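PDB 1VKU: acyl carrier protein from Thermotoga maritima, which probably carries the growing acyl chain, on a phosphopantetheine arm, through the steps of fatty acid biosynthesis. Local coordinates for residues 52-55 with 56-60; 19-22 with 23-27. All coordinates share one frame; numbering follows the deposited sequence.

Contact 1: residues 52-55 with 56-60; sequences DVID and LVMFF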
ATOM      1  N   ASP A  52       5.518   3.935   9.741  1.00 28.87           N
ATOM      2  CA  ASP A  52       4.219   4.069   9.094  1.00 31.39           C
ATOM      3  C   ASP A  52       4.082   3.080   7.929  1.00 30.28           C
ATOM      4  O   ASP A  52       3.004   2.541   7.708  1.00 32.08           O
ATOM      5  CB  ASP A  52       4.030   5.469   8.533  1.00 30.52           C
ATOM      6  CG  ASP A  52       3.851   6.515   9.592  1.00 29.16           C
ATOM      7  OD1 ASP A  52       3.349   6.219  10.705  1.00 33.43           O
ATOM      8  OD2 ASP A  52       4.181   7.689   9.369  1.00 32.03           O
ATOM      9  N   VAL A  53       5.153   2.898   7.161  1.00 30.75           N
ATOM     10  CA  VAL A  53       5.143   1.926   6.081  1.00 27.00           C
ATOM     11  C   VAL A  53       4.879   0.514   6.604  1.00 29.02           C
ATOM     12  O   VAL A  53       4.092  -0.201   6.011  1.00 28.98           O
ATOM     13  CB  VAL A  53       6.394   1.983   5.243  1.00 27.39           C
ATOM     14  CG1 VAL A  53       6.439   0.803   4.275  1.00 26.90           C
ATOM     15  CG2 VAL A  53       6.411   3.284   4.475  1.00 28.98           C
ATOM     16  N   ILE A  54       5.541   0.121   7.695  1.00 27.53           N
ATOM     17  CA  ILE A  54       5.286  -1.169   8.365  1.00 28.14           C
ATOM     18  C   ILE A  54       3.815  -1.307   8.798  1.00 27.95           C
ATOM     19  O   ILE A  54       3.215  -2.342   8.555  1.00 29.30           O
ATOM     20  CB  ILE A  54       6.231  -1.355   9.574  1.00 27.80           C
ATOM     21  CG1 ILE A  54       7.665  -1.522   9.106  1.00 25.38           C
ATOM     22  CG2 ILE A  54       5.768  -2.511  10.478  1.00 28.73           C
ATOM     23  CD1 ILE A  54       8.713  -1.356  10.185  1.00 26.94           C
ATOM     24  N   ASP A  55       3.240  -0.273   9.417  1.00 26.67           N
ATOM     25  CA  ASP A  55       1.833  -0.322   9.829  1.00 26.10           C
ATOM     26  C   ASP A  55       0.935  -0.450   8.602  1.00 26.79           C
ATOM     27  O   ASP A  55       0.051  -1.286   8.563  1.00 26.92           O
ATOM     28  CB  ASP A  55       1.415   0.909  10.628  1.00 27.12           C
ATOM     29  CG  ASP A  55       1.865   0.860  12.074  1.00 29.67           C
ATOM     30  OD1 ASP A  55       1.676  -0.174  12.776  1.00 35.10           O
ATOM     31  OD2 ASP A  55       2.399   1.851  12.611  1.00 34.75           O
ATOM     32  N   LEU A  56       1.153   0.395   7.605  1.00 26.04           N
ATOM     33  CA  LEU A  56       0.435   0.305   6.329  1.00 31.00           C
ATOM     34  C   LEU A  56       0.480  -1.102   5.720  1.00 29.50           C
ATOM     35  O   LEU A  56      -0.547  -1.621   5.297  1.00 29.94           O
ATOM     36  CB  LEU A  56       1.003   1.305   5.325  1.00 31.33           C
ATOM     37  CG  LEU A  56       0.272   1.516   4.009  1.00 37.72           C
ATOM     38  CD1 LEU A  56      -1.107   2.076   4.243  1.00 40.80           C
ATOM     39  CD2 LEU A  56       1.099   2.472   3.224  1.00 42.23           C
ATOM     40  N   VAL A  57       1.659  -1.717   5.706  1.00 29.84           N
ATOM     41  CA  VAL A  57       1.850  -3.053   5.110  1.00 28.42           C
ATOM     42  C   VAL A  57       1.049  -4.091   5.909  1.00 30.12           C
ATOM     43  O   VAL A  57       0.345  -4.900   5.320  1.00 32.41           O
ATOM     44  CB  VAL A  57       3.355  -3.413   4.997  1.00 27.31           C
ATOM     45  CG1 VAL A  57       3.578  -4.893   4.749  1.00 27.56           C
ATOM     46  CG2 VAL A  57       4.040  -2.563   3.900  1.00 27.85           C
HETATM   47  N   MSE A  58       1.114  -4.025   7.241  1.00 27.68           N
HETATM   48  CA  MSE A  58       0.402  -4.963   8.087  1.00 32.02           C
HETATM   49  C   MSE A  58      -1.107  -4.805   7.938  1.00 31.75           C
HETATM   50  O   MSE A  58      -1.840  -5.793   8.028  1.00 32.29           O
HETATM   51  CB  MSE A  58       0.825  -4.832   9.537  1.00 29.98           C
HETATM   52  CG  MSE A  58       2.213  -5.343   9.790  1.00 31.24           C
HETATM   53 SE   MSE A  58       2.865  -4.822  11.598  1.00 35.92          SE
HETATM   54  CE  MSE A  58       1.876  -6.185  12.657  1.00 27.89           C
ATOM     55  N   PHE A  59      -1.562  -3.580   7.671  1.00 29.91           N
ATOM     56  CA  PHE A  59      -2.996  -3.347   7.401  1.00 30.87           C
ATOM     57  C   PHE A  59      -3.421  -3.957   6.054  1.00 29.19           C
ATOM     58  O   PHE A  59      -4.459  -4.586   5.983  1.00 30.00           O
ATOM     59  CB  PHE A  59      -3.389  -1.866   7.434  1.00 28.68           C
ATOM     60  CG  PHE A  59      -3.424  -1.239   8.825  1.00 27.97           C
ATOM     61  CD1 PHE A  59      -4.133  -1.819   9.865  1.00 27.59           C
ATOM     62  CD2 PHE A  59      -2.785  -0.013   9.052  1.00 28.03           C
ATOM     63  CE1 PHE A  59      -4.162  -1.217  11.115  1.00 32.60           C
ATOM     64  CE2 PHE A  59      -2.829   0.588  10.281  1.00 35.39           C
ATOM     65  CZ  PHE A  59      -3.505  -0.014  11.313  1.00 29.57           C
ATOM     66  N   PHE A  60      -2.628  -3.772   5.007  1.00 26.11           N
ATOM     67  CA  PHE A  60      -2.867  -4.451   3.736  1.00 26.15           C
ATOM     68  C   PHE A  60      -2.805  -5.977   3.870  1.00 26.82           C
ATOM     69  O   PHE A  60      -3.627  -6.693   3.309  1.00 26.95           O
ATOM     70  CB  PHE A  60      -1.881  -3.985   2.673  1.00 25.03           C
ATOM     71  CG  PHE A  60      -2.370  -2.805   1.882  1.00 24.89           C
ATOM     72  CD1 PHE A  60      -3.252  -2.980   0.822  1.00 30.31           C
ATOM     73  CD2 PHE A  60      -1.984  -1.537   2.211  1.00 27.35           C
ATOM     74  CE1 PHE A  60      -3.713  -1.908   0.089  1.00 39.53           C
ATOM     75  CE2 PHE A  60      -2.462  -0.428   1.478  1.00 26.86           C
ATOM     76  CZ  PHE A  60      -3.335  -0.619   0.429  1.00 29.73           C
TER

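Contact 2: residues 19-22 with 23-27; sequences IAKF and VEIAS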
ATOM      1  N   ILE A  19      -5.143   1.957  -4.819  1.00 27.72           N
ATOM      2  CA  ILE A  19      -4.862   3.313  -4.353  1.00 27.89           C
ATOM      3  C   ILE A  19      -5.995   3.793  -3.448  1.00 28.83           C
ATOM      4  O   ILE A  19      -5.760   4.437  -2.421  1.00 28.81           O
ATOM      5  CB  ILE A  19      -4.586   4.264  -5.544  1.00 28.80           C
ATOM      6  CG1 ILE A  19      -3.260   3.881  -6.186  1.00 22.58           C
ATOM      7  CG2 ILE A  19      -4.525   5.694  -5.081  1.00 25.84           C
ATOM      8  CD1 ILE A  19      -3.045   4.459  -7.615  1.00 31.49           C
ATOM      9  N   ALA A  20      -7.233   3.489  -3.833  1.00 28.99           N
ATOM     10  CA  ALA A  20      -8.360   3.920  -3.036  1.00 30.58           C
ATOM     11  C   ALA A  20      -8.333   3.255  -1.666  1.00 29.03           C
ATOM     12  O   ALA A  20      -8.703   3.884  -0.684  1.00 30.27           O
ATOM     13  CB  ALA A  20      -9.703   3.640  -3.758  1.00 30.82           C
ATOM     14  N   LYS A  21      -7.922   1.986  -1.610  1.00 27.43           N
ATOM     15  CA  LYS A  21      -7.795   1.277  -0.352  1.00 28.40           C
ATOM     16  C   LYS A  21      -6.670   1.889   0.512  1.00 27.24           C
ATOM     17  O   LYS A  21      -6.856   2.143   1.697  1.00 27.48           O
ATOM     18  CB  LYS A  21      -7.500  -0.216  -0.606  1.00 28.18           C
ATOM     19  CG  LYS A  21      -7.592  -1.046   0.626  1.00 29.61           C
ATOM     20  CD  LYS A  21      -9.044  -1.119   1.010  1.00 32.34           C
ATOM     21  CE  LYS A  21      -9.195  -1.829   2.273  1.00 35.57           C
ATOM     22  NZ  LYS A  21     -10.583  -1.726   2.648  1.00 33.84           N
ATOM     23  N   PHE A  22      -5.523   2.152  -0.108  1.00 24.96           N
ATOM     24  CA  PHE A  22      -4.455   2.875   0.552  1.00 27.18           C
ATOM     25  C   PHE A  22      -4.988   4.184   1.184  1.00 28.66           C
ATOM     26  O   PHE A  22      -4.761   4.429   2.349  1.00 29.41           O
ATOM     27  CB  PHE A  22      -3.355   3.170  -0.451  1.00 25.72           C
ATOM     28  CG  PHE A  22      -2.344   4.172   0.006  1.00 26.90           C
ATOM     29  CD1 PHE A  22      -1.866   4.179   1.308  1.00 27.62           C
ATOM     30  CD2 PHE A  22      -1.840   5.099  -0.891  1.00 32.71           C
ATOM     31  CE1 PHE A  22      -0.929   5.109   1.716  1.00 29.91           C
ATOM     32  CE2 PHE A  22      -0.893   6.033  -0.490  1.00 30.88           C
ATOM     33  CZ  PHE A  22      -0.442   6.044   0.810  1.00 30.43           C
ATOM     34  N   VAL A  23      -5.719   5.000   0.429  1.00 26.98           N
ATOM     35  CA  VAL A  23      -6.247   6.273   0.958  1.00 27.47           C
ATOM     36  C   VAL A  23      -7.198   6.042   2.147  1.00 26.42           C
ATOM     37  O   VAL A  23      -7.150   6.772   3.147  1.00 28.92           O
ATOM     38  CB  VAL A  23      -6.876   7.092  -0.165  1.00 27.70           C
ATOM     39  CG1 VAL A  23      -7.621   8.335   0.347  1.00 25.24           C
ATOM     40  CG2 VAL A  23      -5.789   7.518  -1.099  1.00 29.49           C
ATOM     41  N   GLU A  24      -8.038   5.019   2.049  1.00 27.35           N
ATOM     42  CA  GLU A  24      -9.034   4.728   3.081  1.00 30.53           C
ATOM     43  C   GLU A  24      -8.372   4.268   4.368  1.00 27.48           C
ATOM     44  O   GLU A  24      -8.737   4.711   5.466  1.00 28.57           O
ATOM     45  CB  GLU A  24     -10.009   3.660   2.569  1.00 30.62           C
ATOM     46  CG  GLU A  24     -10.867   2.954   3.617  1.00 35.66           C
ATOM     47  CD  GLU A  24     -11.372   1.586   3.134  1.00 40.77           C
ATOM     48  OE1 GLU A  24     -11.631   1.404   1.914  1.00 44.17           O
ATOM     49  OE2 GLU A  24     -11.490   0.661   3.974  1.00 52.52           O
ATOM     50  N   ILE A  25      -7.404   3.376   4.230  1.00 27.90           N
ATOM     51  CA  ILE A  25      -6.640   2.892   5.372  1.00 28.57           C
ATOM     52  C   ILE A  25      -5.852   4.035   6.007  1.00 28.32           C
ATOM     53  O   ILE A  25      -5.864   4.187   7.210  1.00 25.30           O
ATOM     54  CB  ILE A  25      -5.674   1.769   4.956  1.00 28.21           C
ATOM     55  CG1 ILE A  25      -6.431   0.466   4.674  1.00 30.89           C
ATOM     56  CG2 ILE A  25      -4.640   1.555   6.050  1.00 29.44           C
ATOM     57  CD1 ILE A  25      -5.603  -0.551   3.972  1.00 29.64           C
ATOM     58  N   ALA A  26      -5.175   4.851   5.199  1.00 27.68           N
ATOM     59  CA  ALA A  26      -4.426   5.997   5.749  1.00 28.10           C
ATOM     60  C   ALA A  26      -5.335   6.890   6.569  1.00 27.58           C
ATOM     61  O   ALA A  26      -4.990   7.330   7.649  1.00 30.23           O
ATOM     62  CB  ALA A  26      -3.760   6.787   4.623  1.00 29.59           C
ATOM     63  N   SER A  27      -6.537   7.117   6.063  1.00 29.72           N
ATOM     64  CA  SER A  27      -7.490   7.993   6.704  1.00 31.25           C
ATOM     65  C   SER A  27      -8.144   7.361   7.921  1.00 33.41           C
ATOM     66  O   SER A  27      -8.249   7.995   8.980  1.00 33.44           O
ATOM     67  CB  SER A  27      -8.583   8.380   5.716  1.00 29.62           C
ATOM     68  OG  SER A  27      -9.507   9.238   6.348  1.00 38.13           O
TER

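Contact 1: residues 52-55 with 56-60
The N-H groups of L56, V57, M58 and F59 bond in turn to the carbonyls of D52, V53, I54 and D55, four consecutive i to i+4 bonds of an alpha helix, the straightest running from L56 N to D52 O (2.8 Å, 172° at the hydrogen). Along the buried side V53 and V57 follow one another a turn apart, V53 CG1 lying 4.2 Å from V57 CG2 as the two short branched side chains pass at an angle. Both pack on I73 of helix 70-73, where compact apolar groups suit the close approach of a second helix. The stretch belongs to helix 50-64 of the four-helix acyl carrier fold; the helix begins at S50, the predicted attachment point of the phosphopantetheine arm. On the outer side I54 and the selenomethionine M58 run side by side in the same direction, with I54 CG2 3.9 Å from M58 SE; the bend at chi3 (78°) turns the methyl end of M58 away from the preceding turn. F59 has CG beside its own backbone N (chi1 -73°), which brings CD2 of its ring, which sits obliquely there, within 3.1 Å of D55 O. L56, longer than the valines, extends to F43 and L82.

Contact 2: residues 19-22 with 23-27
K21 and E24, one turn apart on helix 14-28, cross at a slant and meet in a salt bridge, with K21 NZ 2.9 Å from E24 OE2. The ammonium approaches this oxygen from above the carboxylate plane, 37° out of it, and the other oxygen, E24 OE1, is 3.4 Å from K21 NZ. The lysine gets there by leaving the backbone with CG anti to N and bending at chi2 (70°), after which its chain runs straight on towards the glutamate. Nearer the backbone, the methylene K21 CG lies 3.9 Å from I25 CD1, so the aliphatic part covers an isoleucine while the charged end stays with the acid. E63 of helix 50-64 forms a long, weak ion pair with K21 NZ. With an alanine here, E24 would probably lose its ionic mate and the tip of I25 part of its apolar cover.

F22 faces the interior. Its ring is set obliquely to the following turn, where F22 CE1 comes 4.4 Å from A26 CB; the small methyl of the buried A26 fits beside the ring, and the A26 backbone bonds to that of K32. The large flat ring also meets F43, with planes at about 70°. V23 lies beside the carbonyl of I19, V23 CG2 being 3.4 Å from I19 O, and both residues reach V37. Beneath the side chains, bonds such as I25 N to K21 O (2.9 Å) keep the turns regular. Polar, charged residues on one side and F22, I25 and A26 on the other make this an amphipathic helix, the first of the acyl carrier protein bundle.

Contacts 1 and 2 lie on successive helices, 50-64 and 14-28, with centres about 11 Å apart, and they meet through the buried sides of both. L56 CD2 is 3.7 Å from F22 CE1, and F60 CZ approaches the backbone at F22 N to 3.6 Å. At the other end of this interface F59 CD2 packs on I25 CG2 at 3.9 Å, while L56 CD1 stands 4.0 Å from that same methyl, so L56 touches both F22 and I25. Contact 1 is the one near the predicted cofactor site: the side chains of I54 and S50 are about 6 Å apart, although no phosphopantetheine is attached here. Contact 2 lies away from that site.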